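Local coordinates for protein ATP phosphoribosyltransferase (Thermotoga maritima, PDB 1O63) that probably catalyses the condensation of ATP with 5-phosphoribosyl 1-diphosphate, the step that opens histidine biosynthesis, at residues T18-T23 against E193-V198; R46-P51 against L70-S75; A59-C64 against T172-N177; R88-G93 against L164-V169. One frame throughout, in Å; residues are numbered along the deposited sequence.

Contact 1 of 4, residues T18-T23 against E193-V198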
loop_
_atom_site.group_PDB
_atom_site.type_symbol
_atom_site.label_atom_id
_atom_site.label_comp_id
_atom_site.label_asym_id
_atom_site.label_seq_id
_atom_site.Cartn_x
_atom_site.Cartn_y
_atom_site.Cartn_z
ATOM N N THR A 18 17.758 -8.112 -13.580
ATOM C CA THR A 18 19.117 -8.163 -14.172
ATOM C C THR A 18 19.897 -9.347 -13.674
ATOM O O THR A 18 20.601 -10.033 -14.466
ATOM C CB THR A 18 19.836 -6.826 -13.921
ATOM O OG1 THR A 18 19.203 -5.862 -14.799
ATOM C CG2 THR A 18 21.311 -6.872 -14.235
ATOM N N TYR A 19 19.754 -9.738 -12.399
ATOM C CA TYR A 19 20.446 -10.934 -11.910
ATOM C C TYR A 19 20.009 -12.168 -12.718
ATOM O O TYR A 19 20.853 -12.975 -13.129
ATOM C CB TYR A 19 20.242 -11.247 -10.448
ATOM C CG TYR A 19 20.611 -10.221 -9.414
ATOM C CD1 TYR A 19 21.781 -9.489 -9.473
ATOM C CD2 TYR A 19 19.760 -10.000 -8.325
ATOM C CE1 TYR A 19 22.093 -8.536 -8.513
ATOM C CE2 TYR A 19 20.078 -9.064 -7.363
ATOM C CZ TYR A 19 21.234 -8.341 -7.449
ATOM O OH TYR A 19 21.512 -7.413 -6.464
ATOM N N LEU A 20 18.705 -12.356 -12.851
ATOM C CA LEU A 20 18.197 -13.522 -13.585
ATOM C C LEU A 20 18.675 -13.496 -15.032
ATOM O O LEU A 20 18.940 -14.547 -15.621
ATOM C CB LEU A 20 16.657 -13.480 -13.583
ATOM C CG LEU A 20 15.986 -13.447 -12.206
ATOM C CD1 LEU A 20 14.472 -13.599 -12.379
ATOM C CD2 LEU A 20 16.536 -14.564 -11.323
ATOM N N LYS A 21 18.653 -12.311 -15.637
ATOM C CA LYS A 21 19.156 -12.144 -17.006
ATOM C C LYS A 21 20.589 -12.640 -17.095
ATOM O O LYS A 21 20.885 -13.521 -17.912
ATOM C CB LYS A 21 19.024 -10.684 -17.452
ATOM C CG LYS A 21 19.424 -10.445 -18.906
ATOM C CD LYS A 21 19.654 -8.965 -19.199
ATOM C CE LYS A 21 20.100 -8.772 -20.649
ATOM N NZ LYS A 21 20.512 -7.367 -20.929
ATOM N N LYS A 22 21.445 -12.315 -16.113
ATOM C CA LYS A 22 22.822 -12.804 -16.158
ATOM C C LYS A 22 23.001 -14.255 -15.766
ATOM O O LYS A 22 24.086 -14.811 -16.028
ATOM C CB LYS A 22 23.769 -11.936 -15.327
ATOM C CG LYS A 22 23.655 -10.443 -15.707
ATOM C CD LYS A 22 24.571 -9.653 -14.798
ATOM C CE LYS A 22 24.716 -8.204 -15.209
ATOM N NZ LYS A 22 25.513 -7.468 -14.165
ATOM N N THR A 23 22.029 -14.908 -15.130
ATOM C CA THR A 23 22.139 -16.320 -14.837
ATOM C C THR A 23 21.789 -17.176 -16.057
ATOM O O THR A 23 22.138 -18.358 -16.092
ATOM C CB THR A 23 21.283 -16.802 -13.652
ATOM O OG1 THR A 23 19.910 -16.849 -14.059
ATOM C CG2 THR A 23 21.450 -15.875 -12.459
ATOM N N GLU A 193 23.133 -21.744 -6.708
ATOM C CA GLU A 193 24.572 -21.670 -6.928
ATOM C C GLU A 193 24.902 -20.720 -8.078
ATOM O O GLU A 193 25.768 -19.870 -7.912
ATOM C CB GLU A 193 25.172 -23.034 -7.266
ATOM C CG GLU A 193 25.202 -24.048 -6.151
ATOM C CD GLU A 193 26.078 -25.246 -6.473
ATOM O OE1 GLU A 193 27.165 -25.051 -7.060
ATOM O OE2 GLU A 193 25.676 -26.385 -6.151
ATOM N N LYS A 194 24.280 -20.911 -9.233
ATOM C CA LYS A 194 24.486 -20.012 -10.355
ATOM C C LYS A 194 24.155 -18.561 -10.000
ATOM O O LYS A 194 24.878 -17.636 -10.374
ATOM C CB LYS A 194 23.625 -20.423 -11.546
ATOM C CG LYS A 194 23.930 -21.789 -12.117
ATOM C CD LYS A 194 23.062 -22.070 -13.344
ATOM C CE LYS A 194 23.351 -21.076 -14.450
ATOM N NZ LYS A 194 23.186 -21.682 -15.802
ATOM N N LEU A 195 23.043 -18.360 -9.294
ATOM C CA LEU A 195 22.603 -17.016 -8.933
ATOM C C LEU A 195 23.552 -16.328 -7.980
ATOM O O LEU A 195 23.919 -15.161 -8.205
ATOM C CB LEU A 195 21.186 -17.103 -8.354
ATOM C CG LEU A 195 20.495 -15.803 -7.974
ATOM C CD1 LEU A 195 20.204 -14.976 -9.220
ATOM C CD2 LEU A 195 19.200 -16.111 -7.205
ATOM N N GLN A 196 24.057 -17.011 -6.947
ATOM C CA GLN A 196 25.025 -16.378 -6.040
ATOM C C GLN A 196 26.295 -15.962 -6.780
ATOM O O GLN A 196 26.852 -14.883 -6.526
ATOM C CB GLN A 196 25.340 -17.273 -4.851
ATOM C CG GLN A 196 26.143 -16.630 -3.722
ATOM C CD GLN A 196 26.303 -17.555 -2.535
ATOM O OE1 GLN A 196 25.956 -18.739 -2.621
ATOM N NE2 GLN A 196 26.845 -17.079 -1.422
ATOM N N GLU A 197 26.796 -16.808 -7.689
ATOM C CA GLU A 197 27.958 -16.445 -8.499
ATOM C C GLU A 197 27.712 -15.110 -9.232
ATOM O O GLU A 197 28.511 -14.196 -9.185
ATOM C CB GLU A 197 28.190 -17.491 -9.607
ATOM C CG GLU A 197 29.146 -18.587 -9.301
ATOM C CD GLU A 197 29.521 -19.468 -10.481
ATOM O OE1 GLU A 197 30.558 -20.155 -10.385
ATOM O OE2 GLU A 197 28.796 -19.507 -11.495
ATOM N N VAL A 198 26.600 -15.056 -9.943
ATOM C CA VAL A 198 26.225 -13.866 -10.723
ATOM C C VAL A 198 26.062 -12.665 -9.804
ATOM O O VAL A 198 26.644 -11.590 -9.988
ATOM C CB VAL A 198 24.915 -14.163 -11.479
ATOM C CG1 VAL A 198 24.246 -12.914 -12.007
ATOM C CG2 VAL A 198 25.173 -15.172 -12.598
#
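Thr23 pushes its methyl between Leu195 and Val198, and the contact is built round that carbon. CG2 of Thr23 lies 3.6 Å from Leu195 CD1, the two side chains meeting at a slant. Thr23 CG2 lies 3.8 Å from Val198 CG2, where the side chains cross at about a right angle. The torsion accounts for this: with OG1 set between the backbone N and the carbonyl carbon (chi1 74°), CG2 is directed at the neighbouring helix while the hydroxyl turns back and bonds Leu20 O, 2.9 Å from OG1. The other methyl of Val198, CG1, presses on Lys22 CB at 3.5 Å, tighter than usual for two carbons, and also rests against Tyr19 O. Leu195 CD1 extends the apolar patch to Tyr19 CB, 3.9 Å away. A glycine in place of Thr23 would probably open a gap between Leu195 and Val198 and leave Leu20 O without the hydroxyl. At the border the bent chain of Lys194 brings CE within 3.4 Å of Thr23 O, whereas the extended chain of Lys22 leads off to a salt bridge with Asp202. Helix 18-23 and helix 193-198 approach to 9.1 Å between axes, at 113° between their directions. With no clear hydrogen bond between the segments, their cohesion rests chiefly on methyl packing, and the threonine's polar group is satisfied within its own segment.

Contact 2 of 4, residues R46-P51 against L70-S75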
loop_
_atom_site.group_PDB
_atom_site.type_symbol
_atom_site.label_atom_id
_atom_site.label_comp_id
_atom_site.label_asym_id
_atom_site.label_seq_id
_atom_site.Cartn_x
_atom_site.Cartn_y
_atom_site.Cartn_z
ATOM N N ARG A 46 3.752 -7.127 -5.688
ATOM C CA ARG A 46 4.163 -6.038 -4.786
ATOM C C ARG A 46 5.113 -6.640 -3.748
ATOM O O ARG A 46 4.931 -7.785 -3.313
ATOM C CB ARG A 46 2.993 -5.386 -4.120
ATOM C CG ARG A 46 1.895 -4.786 -4.950
ATOM C CD ARG A 46 2.364 -3.783 -5.968
ATOM N NE ARG A 46 3.391 -2.868 -5.495
ATOM C CZ ARG A 46 4.070 -2.065 -6.321
ATOM N NH1 ARG A 46 4.997 -1.242 -5.851
ATOM N NH2 ARG A 46 3.797 -2.087 -7.624
ATOM N N PRO A 47 6.142 -5.888 -3.379
ATOM C CA PRO A 47 7.169 -6.341 -2.461
ATOM C C PRO A 47 6.677 -7.006 -1.219
ATOM O O PRO A 47 7.162 -8.109 -0.832
ATOM C CB PRO A 47 7.913 -5.022 -2.109
ATOM C CG PRO A 47 7.791 -4.219 -3.374
ATOM C CD PRO A 47 6.399 -4.516 -3.877
ATOM N N PHE A 48 5.653 -6.455 -0.560
ATOM C CA PHE A 48 5.113 -7.062 0.650
ATOM C C PHE A 48 4.374 -8.356 0.378
ATOM O O PHE A 48 4.215 -9.176 1.299
ATOM C CB PHE A 48 4.184 -6.076 1.401
ATOM C CG PHE A 48 4.965 -5.369 2.493
ATOM C CD1 PHE A 48 5.678 -4.217 2.205
ATOM C CD2 PHE A 48 5.023 -5.882 3.772
ATOM C CE1 PHE A 48 6.412 -3.570 3.184
ATOM C CE2 PHE A 48 5.755 -5.243 4.748
ATOM C CZ PHE A 48 6.454 -4.072 4.461
ATOM N N ASP A 49 4.036 -8.642 -0.865
ATOM C CA ASP A 49 3.346 -9.892 -1.197
ATOM C C ASP A 49 4.314 -11.017 -1.520
ATOM O O ASP A 49 3.878 -12.147 -1.696
ATOM C CB ASP A 49 2.410 -9.665 -2.391
ATOM C CG ASP A 49 1.262 -8.726 -2.048
ATOM O OD1 ASP A 49 0.725 -8.077 -2.958
ATOM O OD2 ASP A 49 0.901 -8.614 -0.867
ATOM N N VAL A 50 5.622 -10.729 -1.625
ATOM C CA VAL A 50 6.559 -11.831 -1.959
ATOM C C VAL A 50 6.482 -12.943 -0.955
ATOM O O VAL A 50 6.286 -14.133 -1.314
ATOM C CB VAL A 50 7.976 -11.302 -2.160
ATOM C CG1 VAL A 50 9.045 -12.390 -2.048
ATOM C CG2 VAL A 50 8.078 -10.567 -3.502
ATOM N N PRO A 51 6.538 -12.658 0.354
ATOM C CA PRO A 51 6.532 -13.706 1.348
ATOM C C PRO A 51 5.195 -14.436 1.379
ATOM O O PRO A 51 5.175 -15.650 1.638
ATOM C CB PRO A 51 6.845 -13.025 2.668
ATOM C CG PRO A 51 6.850 -11.569 2.411
ATOM C CD PRO A 51 6.927 -11.353 0.928
ATOM N N LEU A 70 11.635 -7.447 7.837
ATOM C CA LEU A 70 11.537 -7.113 9.266
ATOM C C LEU A 70 10.130 -6.676 9.631
ATOM O O LEU A 70 9.777 -6.743 10.802
ATOM C CB LEU A 70 12.557 -6.068 9.659
ATOM C CG LEU A 70 13.872 -6.429 10.292
ATOM C CD1 LEU A 70 14.205 -7.911 10.343
ATOM C CD2 LEU A 70 15.026 -5.659 9.646
ATOM N N GLU A 71 9.352 -6.132 8.685
ATOM C CA GLU A 71 8.012 -5.684 9.046
ATOM C C GLU A 71 7.048 -6.855 9.223
ATOM O O GLU A 71 6.077 -6.767 9.968
ATOM C CB GLU A 71 7.482 -4.697 7.991
ATOM C CG GLU A 71 6.074 -4.224 8.250
ATOM C CD GLU A 71 5.952 -3.449 9.558
ATOM O OE1 GLU A 71 4.859 -3.367 10.118
ATOM O OE2 GLU A 71 6.985 -2.914 10.039
ATOM N N LYS A 72 7.302 -7.931 8.527
ATOM C CA LYS A 72 6.424 -9.110 8.481
ATOM C C LYS A 72 7.278 -10.350 8.673
ATOM O O LYS A 72 7.984 -10.759 7.738
ATOM C CB LYS A 72 5.767 -9.088 7.095
ATOM C CG LYS A 72 5.075 -10.331 6.610
ATOM C CD LYS A 72 4.451 -10.088 5.231
ATOM C CE LYS A 72 3.637 -11.289 4.769
ATOM N NZ LYS A 72 2.905 -10.973 3.508
ATOM N N GLU A 73 7.274 -10.931 9.862
ATOM C CA GLU A 73 8.129 -12.103 10.094
ATOM C C GLU A 73 7.627 -13.363 9.426
ATOM O O GLU A 73 6.444 -13.690 9.430
ATOM C CB GLU A 73 8.306 -12.311 11.606
ATOM C CG GLU A 73 9.732 -12.705 11.970
ATOM C CD GLU A 73 10.729 -11.587 11.725
ATOM O OE1 GLU A 73 11.944 -11.800 11.975
ATOM O OE2 GLU A 73 10.315 -10.482 11.302
ATOM N N THR A 74 8.531 -14.092 8.769
ATOM C CA THR A 74 8.200 -15.346 8.109
ATOM C C THR A 74 9.176 -16.441 8.567
ATOM O O THR A 74 10.211 -16.147 9.167
ATOM C CB THR A 74 8.350 -15.248 6.574
ATOM O OG1 THR A 74 9.731 -15.041 6.273
ATOM C CG2 THR A 74 7.546 -14.097 5.984
ATOM N N SER A 75 8.909 -17.667 8.136
ATOM C CA SER A 75 9.819 -18.769 8.430
ATOM C C SER A 75 10.720 -19.081 7.240
ATOM O O SER A 75 11.528 -20.021 7.298
ATOM C CB SER A 75 9.007 -20.032 8.795
ATOM O OG SER A 75 8.011 -20.219 7.780
#
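Lys72 reaches across to the 46-51 segment as a straight rod, with Pro51 and the backbone of Phe48 at its far end. CB leaves in the direction of that segment, and CG sits anti to the backbone N (chi1 165°); these two carbons span the gap. Contact starts at CD, which lies 4.0 Å from Pro51 CG. CE continues along the same proline, again passing CG, in a slanting approach. At the tip, NZ donates to Phe48 O at 3.1 Å, nearly in line with the carbonyl (C=O...N angle 162°), and it bonds Thr52 OG1 as well. Asp49 OD2, 5.4 Å from Lys72 NZ, is near without touching and may help to balance the charge. A leucine in place of Lys72 would probably leave Phe48 O and Thr52 without this shared donor.

Two apolar touches flank the rod. Glu71 CB comes up to the edge of the Phe48 ring in its plane, 3.7 Å from CZ, and CG lies near the same rim. The carboxylate beyond turns elsewhere, accepting from the backbone N of Asn112 and of Val113 at the start of helix 111-121. Beside Lys72, the methyl CG2 of Thr74 meets Pro51 CB at 3.6 Å. The one hydrogen bond between the segments is thus made by an ammonium group to a main-chain oxygen, while the carbon chain behind it packs on proline; the contact ties the exit of helix 66-71 to the residues around the start of helix 50-55 by both means.

Contact 3 of 4, residues A59-C64 against T172-N177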
loop_
_atom_site.group_PDB
_atom_site.type_symbol
_atom_site.label_atom_id
_atom_site.label_comp_id
_atom_site.label_asym_id
_atom_site.label_seq_id
_atom_site.Cartn_x
_atom_site.Cartn_y
_atom_site.Cartn_z
ATOM N N ALA A 59 5.037 -20.204 -5.003
ATOM C CA ALA A 59 6.334 -19.834 -5.533
ATOM C C ALA A 59 7.433 -20.615 -4.780
ATOM O O ALA A 59 7.254 -20.937 -3.609
ATOM C CB ALA A 59 6.565 -18.335 -5.332
ATOM N N ASP A 60 8.543 -20.863 -5.434
ATOM C CA ASP A 60 9.678 -21.553 -4.849
ATOM C C ASP A 60 10.693 -20.571 -4.257
ATOM O O ASP A 60 11.250 -20.818 -3.193
ATOM C CB ASP A 60 10.399 -22.377 -5.956
ATOM C CG ASP A 60 9.453 -23.471 -6.484
ATOM O OD1 ASP A 60 8.936 -24.217 -5.641
ATOM O OD2 ASP A 60 9.296 -23.568 -7.706
ATOM N N ILE A 61 11.070 -19.546 -5.020
ATOM C CA ILE A 61 12.089 -18.584 -4.572
ATOM C C ILE A 61 11.535 -17.163 -4.729
ATOM O O ILE A 61 10.807 -16.908 -5.686
ATOM C CB ILE A 61 13.381 -18.739 -5.369
ATOM C CG1 ILE A 61 13.992 -20.149 -5.129
ATOM C CG2 ILE A 61 14.450 -17.703 -4.966
ATOM C CD1 ILE A 61 14.920 -20.562 -6.266
ATOM N N GLY A 62 11.918 -16.257 -3.828
ATOM C CA GLY A 62 11.492 -14.868 -3.960
ATOM C C GLY A 62 12.587 -13.918 -3.478
ATOM O O GLY A 62 13.693 -14.333 -3.107
ATOM N N PHE A 63 12.351 -12.629 -3.731
ATOM C CA PHE A 63 13.240 -11.548 -3.378
ATOM C C PHE A 63 12.416 -10.380 -2.779
ATOM O O PHE A 63 11.323 -10.114 -3.261
ATOM C CB PHE A 63 14.017 -11.007 -4.582
ATOM C CG PHE A 63 14.722 -12.074 -5.372
ATOM C CD1 PHE A 63 14.035 -12.807 -6.331
ATOM C CD2 PHE A 63 16.047 -12.385 -5.125
ATOM C CE1 PHE A 63 14.631 -13.810 -7.050
ATOM C CE2 PHE A 63 16.664 -13.417 -5.822
ATOM C CZ PHE A 63 15.968 -14.113 -6.786
ATOM N N CYS A 64 12.945 -9.789 -1.719
ATOM C CA CYS A 64 12.298 -8.636 -1.108
ATOM C C CYS A 64 13.298 -7.843 -0.270
ATOM O O CYS A 64 14.395 -8.317 0.024
ATOM C CB CYS A 64 11.075 -9.045 -0.291
ATOM S SG CYS A 64 11.431 -10.266 0.996
ATOM N N THR A 172 18.516 -6.073 -0.642
ATOM C CA THR A 172 17.697 -7.118 -1.259
ATOM C C THR A 172 18.036 -8.433 -0.561
ATOM O O THR A 172 19.188 -8.622 -0.176
ATOM C CB THR A 172 18.054 -7.232 -2.749
ATOM O OG1 THR A 172 17.861 -5.916 -3.310
ATOM C CG2 THR A 172 17.201 -8.240 -3.480
ATOM N N HIS A 173 17.038 -9.303 -0.376
ATOM C CA HIS A 173 17.318 -10.604 0.250
ATOM C C HIS A 173 16.712 -11.689 -0.686
ATOM O O HIS A 173 15.737 -11.345 -1.342
ATOM C CB HIS A 173 16.592 -10.726 1.584
ATOM C CG HIS A 173 17.018 -9.750 2.638
ATOM N ND1 HIS A 173 17.883 -10.062 3.638
ATOM C CD2 HIS A 173 16.691 -8.438 2.802
ATOM C CE1 HIS A 173 18.095 -8.969 4.397
ATOM N NE2 HIS A 173 17.373 -7.980 3.899
ATOM N N VAL A 174 17.298 -12.855 -0.723
ATOM C CA VAL A 174 16.687 -13.992 -1.442
ATOM C C VAL A 174 16.061 -14.916 -0.393
ATOM O O VAL A 174 16.666 -15.170 0.664
ATOM C CB VAL A 174 17.645 -14.723 -2.348
ATOM C CG1 VAL A 174 18.917 -15.128 -1.609
ATOM C CG2 VAL A 174 16.998 -15.995 -2.949
ATOM N N VAL A 175 14.819 -15.343 -0.631
ATOM C CA VAL A 175 14.078 -16.150 0.327
ATOM C C VAL A 175 13.509 -17.378 -0.385
ATOM O O VAL A 175 13.147 -17.280 -1.563
ATOM C CB VAL A 175 12.945 -15.404 1.025
ATOM C CG1 VAL A 175 13.492 -14.556 2.173
ATOM C CG2 VAL A 175 12.116 -14.555 0.068
ATOM N N VAL A 176 13.510 -18.520 0.291
ATOM C CA VAL A 176 13.101 -19.763 -0.372
ATOM C C VAL A 176 11.966 -20.423 0.403
ATOM O O VAL A 176 12.026 -20.530 1.623
ATOM C CB VAL A 176 14.284 -20.747 -0.472
ATOM C CG1 VAL A 176 13.874 -22.113 -1.014
ATOM C CG2 VAL A 176 15.408 -20.221 -1.392
ATOM N N ASN A 177 10.973 -20.926 -0.317
ATOM C CA ASN A 177 9.896 -21.716 0.325
ATOM C C ASN A 177 10.519 -23.011 0.838
ATOM O O ASN A 177 11.132 -23.772 0.091
ATOM C CB ASN A 177 8.844 -21.988 -0.747
ATOM C CG ASN A 177 7.745 -22.954 -0.387
ATOM O OD1 ASN A 177 7.571 -23.349 0.762
ATOM N ND2 ASN A 177 6.972 -23.330 -1.403
#
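Gly62 and Val175 exchange both of their backbone bonds: Gly62 N donates to Val175 O at 2.8 Å and Val175 N returns to Gly62 O at 2.9 Å. The two differ in approach, for the first donor lies in the carbonyl plane whereas the second stands 44° out of it. Cys64 and His173 form the next hydrogen-bonded pair, with Cys64 N to His173 O at 3.2 Å and the shorter His173 N to Cys64 O at 2.8 Å. Past the strand, Asn177 N reaches Asp60 O at 2.9 Å. The Asn177 amide adds ND2 to Ala59 O at 3.3 Å, tilted from the amide plane, while its OD1 caps helix 178-183 through Val179 N. The His173 ring has Thr66 at NE2 and Gln78 at ND1; Asp60 is held by Ser180 and Lys184.

On one face Ile61 CG2 lies beside Val174 CG2, 3.7 Å off, and Phe63 CE2 beside Val174 CB, covered by Phe191, Leu192 and Leu195. Strand 61-65 also bonds strand 4-8 on its other edge. An antiparallel partner added to a parallel pair, in the middle of a mixed sheet with helices packed on both faces, fits the periplasmic-binding-protein-like fold of this family.

Contact 4 of 4, residues R88-G93 against L164-V169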
loop_
_atom_site.group_PDB
_atom_site.type_symbol
_atom_site.label_atom_id
_atom_site.label_comp_id
_atom_site.label_asym_id
_atom_site.label_seq_id
_atom_site.Cartn_x
_atom_site.Cartn_y
_atom_site.Cartn_z
ATOM N N ARG A 88 17.948 3.178 3.576
ATOM C CA ARG A 88 18.038 3.088 5.033
ATOM C C ARG A 88 16.644 3.327 5.661
ATOM O O ARG A 88 15.959 4.248 5.265
ATOM C CB ARG A 88 18.966 4.152 5.606
ATOM C CG ARG A 88 20.445 4.060 5.274
ATOM C CD ARG A 88 21.147 5.375 5.661
ATOM N NE ARG A 88 20.932 6.411 4.673
ATOM C CZ ARG A 88 21.073 7.717 4.816
ATOM N NH1 ARG A 88 21.430 8.255 5.971
ATOM N NH2 ARG A 88 20.841 8.524 3.776
HETATM N N MSE A 89 16.394 2.633 6.745
HETATM C CA MSE A 89 15.176 2.881 7.556
HETATM C C MSE A 89 15.637 3.824 8.675
HETATM O O MSE A 89 16.631 3.525 9.362
HETATM C CB MSE A 89 14.613 1.594 8.076
HETATM C CG MSE A 89 13.342 1.693 8.920
HETATM SE SE MSE A 89 11.807 2.101 7.835
HETATM C CE MSE A 89 11.486 0.366 7.055
ATOM N N VAL A 90 15.015 4.998 8.784
ATOM C CA VAL A 90 15.459 5.960 9.792
ATOM C C VAL A 90 14.315 6.478 10.646
ATOM O O VAL A 90 13.156 6.361 10.278
ATOM C CB VAL A 90 16.150 7.184 9.138
ATOM C CG1 VAL A 90 17.388 6.736 8.375
ATOM C CG2 VAL A 90 15.205 7.954 8.203
ATOM N N LEU A 91 14.678 7.036 11.787
ATOM C CA LEU A 91 13.785 7.806 12.629
ATOM C C LEU A 91 14.073 9.277 12.247
ATOM O O LEU A 91 15.267 9.593 12.089
ATOM C CB LEU A 91 14.098 7.625 14.125
ATOM C CG LEU A 91 13.239 8.521 15.054
ATOM C CD1 LEU A 91 11.817 7.998 15.058
ATOM C CD2 LEU A 91 13.821 8.508 16.469
ATOM N N ALA A 92 13.071 10.033 11.907
ATOM C CA ALA A 92 13.267 11.451 11.544
ATOM C C ALA A 92 12.208 12.337 12.195
ATOM O O ALA A 92 11.118 11.917 12.568
ATOM C CB ALA A 92 13.236 11.634 10.039
ATOM N N GLY A 93 12.545 13.641 12.277
ATOM C CA GLY A 93 11.609 14.609 12.883
ATOM C C GLY A 93 12.022 16.038 12.497
ATOM O O GLY A 93 13.068 16.247 11.904
ATOM N N LEU A 164 17.208 11.502 12.873
ATOM C CA LEU A 164 17.541 11.396 14.282
ATOM C C LEU A 164 18.235 10.088 14.627
ATOM O O LEU A 164 18.870 10.014 15.688
ATOM C CB LEU A 164 16.273 11.535 15.148
ATOM C CG LEU A 164 15.352 12.702 14.740
ATOM C CD1 LEU A 164 14.141 12.767 15.664
ATOM C CD2 LEU A 164 16.099 14.016 14.743
ATOM N N ASP A 165 18.040 9.041 13.811
ATOM C CA ASP A 165 18.653 7.755 14.105
ATOM C C ASP A 165 18.531 6.832 12.875
ATOM O O ASP A 165 17.519 6.828 12.174
ATOM C CB ASP A 165 17.996 7.092 15.306
ATOM C CG ASP A 165 18.814 6.037 16.018
ATOM O OD1 ASP A 165 20.034 5.921 15.768
ATOM O OD2 ASP A 165 18.247 5.307 16.886
ATOM N N GLU A 166 19.558 6.006 12.711
ATOM C CA GLU A 166 19.560 5.022 11.614
ATOM C C GLU A 166 19.062 3.704 12.190
ATOM O O GLU A 166 19.642 3.215 13.166
ATOM C CB GLU A 166 20.989 4.882 11.094
ATOM C CG GLU A 166 21.646 6.182 10.658
ATOM C CD GLU A 166 21.387 6.495 9.190
ATOM O OE1 GLU A 166 21.642 7.630 8.748
ATOM O OE2 GLU A 166 20.912 5.580 8.478
ATOM N N ILE A 167 17.945 3.163 11.709
ATOM C CA ILE A 167 17.432 1.936 12.379
ATOM C C ILE A 167 18.026 0.691 11.753
ATOM O O ILE A 167 18.283 -0.301 12.418
ATOM C CB ILE A 167 15.902 1.907 12.366
ATOM C CG1 ILE A 167 15.350 3.173 13.049
ATOM C CG2 ILE A 167 15.407 0.646 13.071
ATOM C CD1 ILE A 167 13.858 3.343 12.953
ATOM N N PHE A 168 18.106 0.652 10.418
ATOM C CA PHE A 168 18.743 -0.462 9.746
ATOM C C PHE A 168 18.947 -0.107 8.284
ATOM O O PHE A 168 18.202 0.711 7.692
ATOM C CB PHE A 168 18.083 -1.819 9.871
ATOM C CG PHE A 168 16.660 -1.924 9.448
ATOM C CD1 PHE A 168 16.323 -2.046 8.105
ATOM C CD2 PHE A 168 15.638 -1.914 10.385
ATOM C CE1 PHE A 168 15.000 -2.151 7.720
ATOM C CE2 PHE A 168 14.312 -1.993 10.007
ATOM C CZ PHE A 168 13.988 -2.117 8.659
ATOM N N VAL A 169 19.968 -0.755 7.742
ATOM C CA VAL A 169 20.273 -0.566 6.322
ATOM C C VAL A 169 19.405 -1.554 5.539
ATOM O O VAL A 169 19.142 -2.627 6.065
ATOM C CB VAL A 169 21.763 -0.854 6.062
ATOM C CG1 VAL A 169 22.023 -1.049 4.577
ATOM C CG2 VAL A 169 22.591 0.293 6.638
#
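Met89 O, on a selenomethionine, is gripped by two consecutive backbone N-H groups: Ile167 N at 2.7 Å and Phe168 N, a weak bond at 3.4 Å. Leu91 O repeats the pattern, taking Leu164 N at 2.8 Å and, weakly, Asp165 N. In each case two residues of 164-169 face one of 88-93, which defines a classic beta bulge. Single bonds alternate with the doubled ones; Met89 N to Phe168 O is almost straight (175° at the hydrogen).

The Phe168 ring, its CG lodged between the backbone N and the carbonyl carbon (chi1 56°), lies under selenomethionine Met89, whose CB stands over the middle of one ring face, 3.8 Å from the centroid, as a CH-pi contact; CE reaches CZ of the same ring. Ile167, the extra residue of one bulge, lays CD1 along the backbone of Val90 and Leu91. Leu164, in the other, applies CD1 to Gly93 N at 3.8 Å. On the opposite face Arg88 NH1 meets Glu166 OE1 at 2.9 Å in a salt bridge. The second amino group of Arg88 bonds Glu151 O weakly.

Strand 81-94 bonds strand 145-150 on its other edge, so strand 81-94 lies between strands 161-176 and 145-150 in the sheet. Helix 111-121 lies over the Leu91 and Phe168 face, where Tyr117 touches Leu91 and Ile167, takes a hydrogen bond with Asp165, and Val113 meets Phe168.

How the contacts relate
Contact 3 is the hub. Its Phe63 CZ touches Leu195 CD2 of contact 1 at 3.8 Å, and its Phe63 O lies 3.3 Å from Val50 CG2 of contact 2, so the helix pair and the 46-51 segment both pack against one strand pair. Contact 4 lies about 25 Å from contact 3, centre to centre, and about 31 Å from contact 1, on the other side of the chain's centre; strand 161-176 runs through both contacts 3 and 4. Contact 2 bridges the interval, with Leu70 CD2 3.8 Å from Phe168 CE2 of contact 4. This layout is consistent with a two-lobed binding-protein-like fold, whose ligand site typically lies between the lobes.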